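Local coordinates for protein endoglucanase (Fervidobacterium pennivorans DSM 9078, PDB 6KDD) that probably hydrolyses beta-glucosidic bonds in cellulose or related glucans, at residues H86-A91 / V98-H103; R59-W64 / A291-C296; Q125-F130 / L137-Y142. One frame throughout, in Å; residues are numbered along the deposited sequence.

Interaction 1 (H86-A91 / V98-H103); sequences HVVDRA and VIINTH. With NI (nickel (II) ion), chain C.
A91 and V98 meet where the packing is tightest: CB of A91 lies 3.4 Å from CG2 of V98, closer than methyl groups usually come. One turn back along the helix, V88 CG2 touches I100 CG2 at 3.7 Å, the two branched side chains crossing at about a right angle. I100 sets its CG1 between backbone N and carbonyl carbon (chi1 56°), which leaves CG2 for V88. No hydrogen bond joins the two segments, and between side chains the buried seam is methyl against methyl. The outer face of the helix is looser and polar. H86, partly exposed, binds a nickel ion through ND1 at 2.1 Å, and a water lies 2.5 Å from the nickel. NE2 of the same imidazole bonds to OD1 of D44, whose OD2 pairs with R90 NE, so one carboxylate serves both the ring and the arginine. D89 points away from the strand and pairs with K85 and Y133. The axes run nearly antiparallel, 162° apart and 9.5 Å at closest approach, as where a helix turns back into its following strand. Strand 57-60, helix 78-93 and strand 97-101 form one beta-alpha-beta unit of the TIM barrel.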
loop_
_atom_site.group_PDB
_atom_site.type_symbol
_atom_site.label_atom_id
_atom_site.label_comp_id
_atom_site.label_asym_id
_atom_site.label_seq_id
_atom_site.Cartn_x
_atom_site.Cartn_y
_atom_site.Cartn_z
ATOM N N HIS A 86 16.936 -7.304 5.347
ATOM C CA HIS A 86 16.594 -8.664 5.760
ATOM C C HIS A 86 15.178 -9.071 5.347
ATOM O O HIS A 86 14.935 -10.191 4.851
ATOM C CB HIS A 86 16.907 -8.900 7.259
ATOM C CG HIS A 86 16.580 -10.270 7.722
ATOM N ND1 HIS A 86 17.515 -11.287 7.779
ATOM C CD2 HIS A 86 15.399 -10.828 8.064
ATOM C CE1 HIS A 86 16.961 -12.386 8.230
ATOM N NE2 HIS A 86 15.656 -12.147 8.382
ATOM N N VAL A 87 14.211 -8.184 5.648
ATOM C CA VAL A 87 12.814 -8.430 5.342
ATOM C C VAL A 87 12.620 -8.569 3.837
ATOM O O VAL A 87 11.954 -9.511 3.368
ATOM C CB VAL A 87 11.931 -7.292 5.921
ATOM C CG1 VAL A 87 10.475 -7.398 5.461
ATOM C CG2 VAL A 87 12.050 -7.262 7.458
ATOM N N VAL A 88 13.108 -7.576 3.087
ATOM C CA VAL A 88 13.006 -7.618 1.632
ATOM C C VAL A 88 13.602 -8.933 1.103
ATOM O O VAL A 88 12.998 -9.596 0.255
ATOM C CB VAL A 88 13.708 -6.390 1.021
ATOM C CG1 VAL A 88 13.988 -6.607 -0.451
ATOM C CG2 VAL A 88 12.887 -5.131 1.231
ATOM N N ASP A 89 14.791 -9.303 1.609
ATOM C CA ASP A 89 15.524 -10.481 1.158
ATOM C C ASP A 89 14.712 -11.739 1.394
ATOM O O ASP A 89 14.587 -12.574 0.487
ATOM C CB ASP A 89 16.902 -10.654 1.835
ATOM C CG ASP A 89 17.953 -9.683 1.315
ATOM O OD1 ASP A 89 17.634 -8.883 0.425
ATOM O OD2 ASP A 89 19.040 -9.648 1.877
ATOM N N ARG A 90 14.134 -11.876 2.609
ATOM C CA ARG A 90 13.318 -13.050 2.884
ATOM C C ARG A 90 12.112 -13.154 1.947
ATOM O O ARG A 90 11.742 -14.274 1.537
ATOM C CB ARG A 90 12.876 -13.115 4.357
ATOM C CG ARG A 90 14.017 -13.321 5.336
ATOM C CD ARG A 90 14.480 -14.779 5.339
ATOM N NE ARG A 90 15.416 -15.201 6.382
ATOM C CZ ARG A 90 16.548 -15.888 6.184
ATOM N NH1 ARG A 90 16.931 -16.233 4.961
ATOM N NH2 ARG A 90 17.317 -16.196 7.215
ATOM N N ALA A 91 11.467 -12.019 1.651
ATOM C CA ALA A 91 10.327 -12.024 0.749
ATOM C C ALA A 91 10.747 -12.429 -0.672
ATOM O O ALA A 91 10.085 -13.238 -1.317
ATOM C CB ALA A 91 9.654 -10.663 0.763
ATOM N N VAL A 98 7.868 -7.630 -4.211
ATOM C CA VAL A 98 7.961 -6.840 -2.984
ATOM C C VAL A 98 7.820 -5.361 -3.322
ATOM O O VAL A 98 8.522 -4.843 -4.188
ATOM C CB VAL A 98 9.265 -7.066 -2.194
ATOM C CG1 VAL A 98 9.239 -6.261 -0.892
ATOM C CG2 VAL A 98 9.527 -8.515 -1.902
ATOM N N ILE A 99 6.954 -4.678 -2.586
ATOM C CA ILE A 99 6.822 -3.244 -2.698
ATOM C C ILE A 99 7.226 -2.645 -1.356
ATOM O O ILE A 99 6.652 -2.998 -0.308
ATOM C CB ILE A 99 5.377 -2.837 -3.039
ATOM C CG1 ILE A 99 4.956 -3.404 -4.390
ATOM C CG2 ILE A 99 5.286 -1.305 -2.955
ATOM C CD1 ILE A 99 3.469 -3.692 -4.543
ATOM N N ILE A 100 8.208 -1.740 -1.414
ATOM C CA ILE A 100 8.585 -0.966 -0.239
ATOM C C ILE A 100 8.200 0.497 -0.480
ATOM O O ILE A 100 8.355 1.037 -1.586
ATOM C CB ILE A 100 10.086 -1.107 0.100
ATOM C CG1 ILE A 100 10.991 -0.721 -1.081
ATOM C CG2 ILE A 100 10.393 -2.524 0.590
ATOM C CD1 ILE A 100 12.452 -0.525 -0.665
ATOM N N ASN A 101 7.736 1.141 0.590
ATOM C CA ASN A 101 7.326 2.527 0.468
ATOM C C ASN A 101 8.014 3.379 1.535
ATOM O O ASN A 101 8.867 2.907 2.301
ATOM C CB ASN A 101 5.797 2.650 0.531
ATOM C CG ASN A 101 5.259 2.463 1.933
ATOM O OD1 ASN A 101 5.997 2.528 2.922
ATOM N ND2 ASN A 101 3.955 2.235 2.023
ATOM N N THR A 102 7.592 4.658 1.588
ATOM C CA THR A 102 7.720 5.465 2.785
ATOM C C THR A 102 6.291 5.725 3.293
ATOM O O THR A 102 5.385 5.937 2.496
ATOM C CB THR A 102 8.492 6.771 2.494
ATOM O OG1 THR A 102 9.811 6.386 2.104
ATOM C CG2 THR A 102 8.560 7.711 3.683
ATOM N N HIS A 103 6.105 5.700 4.612
ATOM C CA HIS A 103 4.778 5.668 5.204
ATOM C C HIS A 103 4.812 6.417 6.532
ATOM O O HIS A 103 5.778 6.294 7.286
ATOM C CB HIS A 103 4.481 4.171 5.476
ATOM C CG HIS A 103 3.057 3.713 5.444
ATOM N ND1 HIS A 103 2.157 3.982 6.479
ATOM C CD2 HIS A 103 2.417 2.875 4.606
ATOM C CE1 HIS A 103 1.017 3.336 6.261
ATOM N NE2 HIS A 103 1.149 2.667 5.114
HETATM NI NI NI C . 19.566 -11.216 7.158
HETATM O O HOH W 1 20.538 -12.688 9.003
#

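Interaction 2 (R59-W64 / A291-C296); sequences RIPIRW and AYWEFC
P61 and W293 make the main apolar contact: CG of the proline ring lies 4.0 Å from CZ3 of the indole, at its edge and near its plane, so the proline meets the rim of the six-membered ring. W293 holds CG anti to its backbone N (chi1 -175°), a setting that extends the indole across to P61. Nearer the strands, R59 CB and A291 CB stand 4.4 Å apart, a loose approach of two side chains that both point at the facing segment. Strands 57-60 and 289-292 are not neighbours in the eight-stranded parallel barrel: strand 22-25 runs between them, and its N25 touches P61, A291 and W293 alike. The contact steps over that one strand at the C-terminal end of a TIM barrel, the end where family 5 enzymes carry their active-site cleft; glycerol and Tris, probably from the crystallisation liquor, both lie about 4 Å from the W293 side chain. The polar bonds run to other parts of the barrel. R59, nearly straight from CA to NE, gives NE to E140 and NH1 to E260 and to N25 OD1, so its buried charge is probably balanced by two carboxylates. Ring contacts add to this. E294 CG sits 3.2 Å above one indole face, offset toward the rim, and F299 meets W293 edge-to-face. The W293-E294 peptide is cis, as in many family 5 relatives, and E294 OE2 bonds to the backbone N of F299.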
loop_
_atom_site.group_PDB
_atom_site.type_symbol
_atom_site.label_atom_id
_atom_site.label_comp_id
_atom_site.label_asym_id
_atom_site.label_seq_id
_atom_site.Cartn_x
_atom_site.Cartn_y
_atom_site.Cartn_z
ATOM N N ARG A 59 3.333 -6.000 0.305
ATOM C CA ARG A 59 3.618 -4.579 0.358
ATOM C C ARG A 59 4.046 -4.283 1.792
ATOM O O ARG A 59 3.439 -4.770 2.759
ATOM C CB ARG A 59 2.369 -3.747 0.016
ATOM C CG ARG A 59 2.590 -2.245 0.218
ATOM C CD ARG A 59 1.437 -1.448 -0.386
ATOM N NE ARG A 59 1.535 0.021 -0.238
ATOM C CZ ARG A 59 0.912 0.791 0.657
ATOM N NH1 ARG A 59 0.196 0.250 1.629
ATOM N NH2 ARG A 59 1.023 2.127 0.587
ATOM N N ILE A 60 5.154 -3.561 1.921
ATOM C CA ILE A 60 5.808 -3.396 3.216
ATOM C C ILE A 60 5.828 -1.914 3.551
ATOM O O ILE A 60 6.697 -1.182 3.090
ATOM C CB ILE A 60 7.244 -3.957 3.231
ATOM C CG1 ILE A 60 7.338 -5.389 2.674
ATOM C CG2 ILE A 60 7.856 -3.870 4.658
ATOM C CD1 ILE A 60 6.693 -6.390 3.592
ATOM N N PRO A 61 4.876 -1.431 4.360
ATOM C CA PRO A 61 4.930 -0.062 4.865
ATOM C C PRO A 61 6.121 0.171 5.777
ATOM O O PRO A 61 6.401 -0.634 6.687
ATOM C CB PRO A 61 3.674 0.045 5.738
ATOM C CG PRO A 61 2.729 -1.021 5.118
ATOM C CD PRO A 61 3.666 -2.158 4.749
ATOM N N ILE A 62 6.797 1.322 5.580
ATOM C CA ILE A 62 8.026 1.565 6.322
ATOM C C ILE A 62 8.116 3.069 6.627
ATOM O O ILE A 62 8.145 3.885 5.698
ATOM C CB ILE A 62 9.251 1.155 5.465
ATOM C CG1 ILE A 62 9.301 -0.340 5.118
ATOM C CG2 ILE A 62 10.556 1.543 6.155
ATOM C CD1 ILE A 62 10.427 -0.601 4.112
ATOM N N ARG A 63 8.309 3.344 7.915
ATOM C CA ARG A 63 8.426 4.702 8.455
ATOM C C ARG A 63 9.911 5.073 8.536
ATOM O O ARG A 63 10.491 5.163 9.618
ATOM C CB ARG A 63 7.775 4.791 9.834
ATOM C CG ARG A 63 7.587 6.245 10.268
ATOM C CD ARG A 63 7.247 6.309 11.721
ATOM N NE ARG A 63 5.870 5.858 11.938
ATOM C CZ ARG A 63 4.999 6.425 12.765
ATOM N NH1 ARG A 63 5.346 7.519 13.428
ATOM N NH2 ARG A 63 3.794 5.893 12.930
ATOM N N TRP A 64 10.500 5.314 7.364
ATOM C CA TRP A 64 11.931 5.584 7.309
ATOM C C TRP A 64 12.238 6.869 8.091
ATOM O O TRP A 64 13.268 6.961 8.761
ATOM C CB TRP A 64 12.347 5.790 5.858
ATOM C CG TRP A 64 12.258 4.590 4.974
ATOM C CD1 TRP A 64 11.253 4.291 4.100
ATOM C CD2 TRP A 64 13.255 3.568 4.839
ATOM N NE1 TRP A 64 11.560 3.140 3.427
ATOM C CE2 TRP A 64 12.778 2.676 3.857
ATOM C CE3 TRP A 64 14.497 3.342 5.445
ATOM C CZ2 TRP A 64 13.494 1.546 3.449
ATOM C CZ3 TRP A 64 15.218 2.231 5.037
ATOM C CH2 TRP A 64 14.718 1.358 4.050
ATOM N N ALA A 291 -3.515 -5.301 -2.974
ATOM C CA ALA A 291 -2.893 -5.738 -1.731
ATOM C C ALA A 291 -3.869 -5.497 -0.589
ATOM O O ALA A 291 -4.271 -4.362 -0.285
ATOM C CB ALA A 291 -1.567 -5.064 -1.488
ATOM N N TYR A 292 -4.260 -6.610 0.025
ATOM C CA TYR A 292 -5.203 -6.577 1.117
ATOM C C TYR A 292 -4.583 -5.879 2.334
ATOM O O TYR A 292 -3.408 -6.094 2.627
ATOM C CB TYR A 292 -5.634 -8.002 1.448
ATOM C CG TYR A 292 -6.563 -8.044 2.637
ATOM C CD1 TYR A 292 -7.875 -7.582 2.517
ATOM C CD2 TYR A 292 -6.121 -8.493 3.881
ATOM C CE1 TYR A 292 -8.721 -7.552 3.623
ATOM C CE2 TYR A 292 -6.984 -8.536 4.975
ATOM C CZ TYR A 292 -8.269 -8.030 4.842
ATOM O OH TYR A 292 -9.111 -8.013 5.910
ATOM N N TRP A 293 -5.400 -5.106 3.068
ATOM C CA TRP A 293 -4.993 -4.551 4.366
ATOM C C TRP A 293 -5.734 -5.286 5.478
ATOM O O TRP A 293 -6.944 -5.109 5.591
ATOM C CB TRP A 293 -5.341 -3.053 4.477
ATOM C CG TRP A 293 -4.808 -2.463 5.756
ATOM C CD1 TRP A 293 -5.466 -2.302 6.954
ATOM C CD2 TRP A 293 -3.467 -1.976 5.963
ATOM N NE1 TRP A 293 -4.625 -1.702 7.872
ATOM C CE2 TRP A 293 -3.403 -1.476 7.291
ATOM C CE3 TRP A 293 -2.332 -1.865 5.138
ATOM C CZ2 TRP A 293 -2.214 -0.967 7.834
ATOM C CZ3 TRP A 293 -1.174 -1.307 5.657
ATOM C CH2 TRP A 293 -1.106 -0.901 7.001
ATOM N N GLU A 294 -5.052 -6.094 6.311
ATOM C CA GLU A 294 -3.628 -6.428 6.215
ATOM C C GLU A 294 -3.445 -7.861 6.718
ATOM O O GLU A 294 -4.445 -8.557 6.985
ATOM C CB GLU A 294 -2.729 -5.400 6.918
ATOM C CG GLU A 294 -3.352 -4.778 8.167
ATOM C CD GLU A 294 -3.626 -5.694 9.346
ATOM O OE1 GLU A 294 -3.000 -6.789 9.450
ATOM O OE2 GLU A 294 -4.467 -5.304 10.177
ATOM N N PHE A 295 -2.184 -8.321 6.808
ATOM C CA PHE A 295 -1.878 -9.733 7.001
ATOM C C PHE A 295 -2.346 -10.272 8.356
ATOM O O PHE A 295 -3.119 -11.238 8.372
ATOM C CB PHE A 295 -0.379 -9.972 6.821
ATOM C CG PHE A 295 0.111 -11.349 7.209
ATOM C CD1 PHE A 295 -0.365 -12.481 6.538
ATOM C CD2 PHE A 295 1.121 -11.502 8.161
ATOM C CE1 PHE A 295 0.120 -13.744 6.865
ATOM C CE2 PHE A 295 1.579 -12.763 8.515
ATOM C CZ PHE A 295 1.072 -13.886 7.871
ATOM N N CYS A 296 -1.877 -9.691 9.489
ATOM C CA CYS A 296 -2.163 -10.334 10.773
ATOM C C CYS A 296 -2.559 -9.428 11.948
ATOM O O CYS A 296 -2.551 -9.913 13.096
ATOM C CB CYS A 296 -0.980 -11.170 11.256
ATOM S SG CYS A 296 0.573 -10.228 11.409
#

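Interaction 3 (Q125-F130 / L137-Y142); sequences QIAKFF and LFFEIY
F130 and A127 receive the strand's side chains. CB of F130 sits between two of them, 3.7 Å from CD2 of L137 and 4.0 Å from CZ of F139, which it meets at the ring edge, near the plane. The same L137 methyl lies 3.7 Å from F130 CD1, and the two side chains cross at about a right angle. F139 reaches further up the helix, its CE2 3.8 Å from CA of A127 and 4.0 Å from CB; the small alanine lets the ring come right up to the backbone. F130 is the first residue to leave helical backbone angles; its CB faces the strand, and chi1 -71°, which puts CG beside the backbone N, turns the ring off to the side. Helix 112-129 packs here on the outside of strand 137-140, the neighbour of strand 97-101 in the TIM barrel; F138 and E140 alternate to the strand's other side. An alanine at F139 is likely to open a gap beneath A127 and F130, leaving F130 CB with only L137 as a strand partner. Further out, F129 CD1 stands 3.5 Å above the F130 ring, over its centre, and Y133 meets that ring edge-to-face. F139 has W123 beside it, planes at about 40°, and I165 of helix 151-168. N169 and R172, just after that helix, bond to the two backbones: N169 ND2 to A127 O, R172 NH1 to L137 O.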
loop_
_atom_site.group_PDB
_atom_site.type_symbol
_atom_site.label_atom_id
_atom_site.label_comp_id
_atom_site.label_asym_id
_atom_site.label_seq_id
_atom_site.Cartn_x
_atom_site.Cartn_y
_atom_site.Cartn_z
ATOM N N GLN A 125 18.766 7.566 -0.878
ATOM C CA GLN A 125 19.492 6.551 -0.146
ATOM C C GLN A 125 18.923 5.161 -0.410
ATOM O O GLN A 125 19.678 4.195 -0.564
ATOM C CB GLN A 125 19.457 6.861 1.338
ATOM C CG GLN A 125 20.353 8.044 1.687
ATOM C CD GLN A 125 20.061 8.380 3.118
ATOM O OE1 GLN A 125 20.614 7.790 4.029
ATOM N NE2 GLN A 125 19.131 9.306 3.325
ATOM N N ILE A 126 17.589 5.051 -0.417
ATOM C CA ILE A 126 16.992 3.726 -0.521
ATOM C C ILE A 126 17.299 3.243 -1.925
ATOM O O ILE A 126 17.639 2.075 -2.141
ATOM C CB ILE A 126 15.466 3.771 -0.282
ATOM C CG1 ILE A 126 15.125 4.245 1.125
ATOM C CG2 ILE A 126 14.821 2.411 -0.588
ATOM C CD1 ILE A 126 13.656 4.692 1.270
ATOM N N ALA A 127 17.098 4.143 -2.882
ATOM C CA ALA A 127 17.273 3.814 -4.286
ATOM C C ALA A 127 18.709 3.352 -4.528
ATOM O O ALA A 127 18.922 2.384 -5.264
ATOM C CB ALA A 127 16.884 4.994 -5.159
ATOM N N LYS A 128 19.661 3.998 -3.848
ATOM C CA LYS A 128 21.066 3.649 -4.008
ATOM C C LYS A 128 21.336 2.287 -3.379
ATOM O O LYS A 128 21.959 1.434 -4.000
ATOM C CB LYS A 128 21.975 4.683 -3.343
ATOM C CG LYS A 128 22.344 5.844 -4.259
ATOM C CD LYS A 128 23.406 6.767 -3.703
ATOM C CE LYS A 128 23.709 7.921 -4.633
ATOM N NZ LYS A 128 23.978 9.158 -3.864
ATOM N N PHE A 129 20.855 2.107 -2.144
ATOM C CA PHE A 129 20.999 0.853 -1.430
ATOM C C PHE A 129 20.451 -0.343 -2.214
ATOM O O PHE A 129 21.110 -1.386 -2.235
ATOM C CB PHE A 129 20.363 0.985 -0.041
ATOM C CG PHE A 129 20.693 -0.153 0.888
ATOM C CD1 PHE A 129 19.915 -1.308 0.898
ATOM C CD2 PHE A 129 21.766 -0.059 1.767
ATOM C CE1 PHE A 129 20.230 -2.348 1.762
ATOM C CE2 PHE A 129 22.072 -1.097 2.632
ATOM C CZ PHE A 129 21.292 -2.234 2.638
ATOM N N PHE A 130 19.262 -0.206 -2.852
ATOM C CA PHE A 130 18.625 -1.336 -3.510
ATOM C C PHE A 130 18.838 -1.338 -5.035
ATOM O O PHE A 130 18.142 -2.038 -5.759
ATOM C CB PHE A 130 17.126 -1.436 -3.133
ATOM C CG PHE A 130 16.901 -1.869 -1.706
ATOM C CD1 PHE A 130 17.036 -3.206 -1.329
ATOM C CD2 PHE A 130 16.512 -0.951 -0.734
ATOM C CE1 PHE A 130 16.848 -3.612 -0.003
ATOM C CE2 PHE A 130 16.309 -1.361 0.585
ATOM C CZ PHE A 130 16.474 -2.686 0.953
ATOM N N LEU A 137 11.404 -6.140 -7.066
ATOM C CA LEU A 137 11.335 -5.199 -5.951
ATOM C C LEU A 137 10.910 -3.860 -6.552
ATOM O O LEU A 137 11.610 -3.320 -7.439
ATOM C CB LEU A 137 12.714 -5.059 -5.276
ATOM C CG LEU A 137 12.785 -3.913 -4.250
ATOM C CD1 LEU A 137 11.815 -4.207 -3.097
ATOM C CD2 LEU A 137 14.227 -3.659 -3.770
ATOM N N PHE A 138 9.732 -3.386 -6.154
ATOM C CA PHE A 138 9.227 -2.093 -6.596
ATOM C C PHE A 138 9.314 -1.079 -5.463
ATOM O O PHE A 138 9.311 -1.447 -4.274
ATOM C CB PHE A 138 7.761 -2.178 -7.047
ATOM C CG PHE A 138 7.387 -3.123 -8.158
ATOM C CD1 PHE A 138 8.342 -3.826 -8.908
ATOM C CD2 PHE A 138 6.041 -3.313 -8.463
ATOM C CE1 PHE A 138 7.953 -4.724 -9.897
ATOM C CE2 PHE A 138 5.660 -4.186 -9.472
ATOM C CZ PHE A 138 6.620 -4.868 -10.206
ATOM N N PHE A 139 9.408 0.209 -5.848
ATOM C CA PHE A 139 9.463 1.310 -4.894
ATOM C C PHE A 139 8.125 2.069 -4.923
ATOM O O PHE A 139 7.465 2.121 -5.962
ATOM C CB PHE A 139 10.544 2.328 -5.251
ATOM C CG PHE A 139 11.962 1.836 -5.191
ATOM C CD1 PHE A 139 12.315 0.686 -4.472
ATOM C CD2 PHE A 139 12.947 2.519 -5.882
ATOM C CE1 PHE A 139 13.628 0.225 -4.432
ATOM C CE2 PHE A 139 14.260 2.053 -5.839
ATOM C CZ PHE A 139 14.602 0.918 -5.113
ATOM N N GLU A 140 7.708 2.613 -3.765
ATOM C CA GLU A 140 6.465 3.377 -3.739
ATOM C C GLU A 140 6.775 4.664 -2.983
ATOM O O GLU A 140 7.142 4.649 -1.815
ATOM C CB GLU A 140 5.323 2.551 -3.122
ATOM C CG GLU A 140 4.061 3.396 -2.878
ATOM C CD GLU A 140 2.974 2.629 -2.128
ATOM O OE1 GLU A 140 3.273 1.527 -1.600
ATOM O OE2 GLU A 140 1.810 3.126 -2.085
ATOM N N ILE A 141 6.714 5.801 -3.683
ATOM C CA ILE A 141 7.307 7.010 -3.107
ATOM C C ILE A 141 6.705 7.365 -1.747
ATOM O O ILE A 141 7.418 7.623 -0.775
ATOM C CB ILE A 141 7.180 8.182 -4.108
ATOM C CG1 ILE A 141 8.075 7.889 -5.318
ATOM C CG2 ILE A 141 7.545 9.494 -3.412
ATOM C CD1 ILE A 141 8.054 8.945 -6.402
ATOM N N TYR A 142 5.371 7.489 -1.688
ATOM C CA TYR A 142 4.806 7.867 -0.405
ATOM C C TYR A 142 3.369 7.337 -0.284
ATOM O O TYR A 142 2.626 7.420 -1.234
ATOM C CB TYR A 142 4.820 9.392 -0.244
ATOM C CG TYR A 142 4.432 9.751 1.155
ATOM C CD1 TYR A 142 5.226 9.334 2.209
ATOM C CD2 TYR A 142 3.215 10.351 1.439
ATOM C CE1 TYR A 142 4.854 9.556 3.518
ATOM C CE2 TYR A 142 2.861 10.647 2.748
ATOM C CZ TYR A 142 3.663 10.215 3.778
ATOM O OH TYR A 142 3.353 10.464 5.074
#

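All three contacts are buried in one barrel. Interactions 1 and 3 are the same kind of seam, helix against the outward side of the strand that follows it, purely apolar between side chains and on neighbouring strands: probable hydrogen bonds from F138 N to V98 O (2.7 Å) and E140 N to I100 O (2.8 Å) join those strands. Interaction 1 is made of aliphatic methyls and has a metal at its far fringe; interaction 3 sets phenylalanine against aliphatic carbons. Interaction 2 lies nearest the chain centre, at the inner side and C-terminal end of the sheet, with little apolar contact and a buried arginine; a probable hydrogen bond from I60 N to I99 O joins it to interaction 1, and R59 reaches E140 of interaction 3.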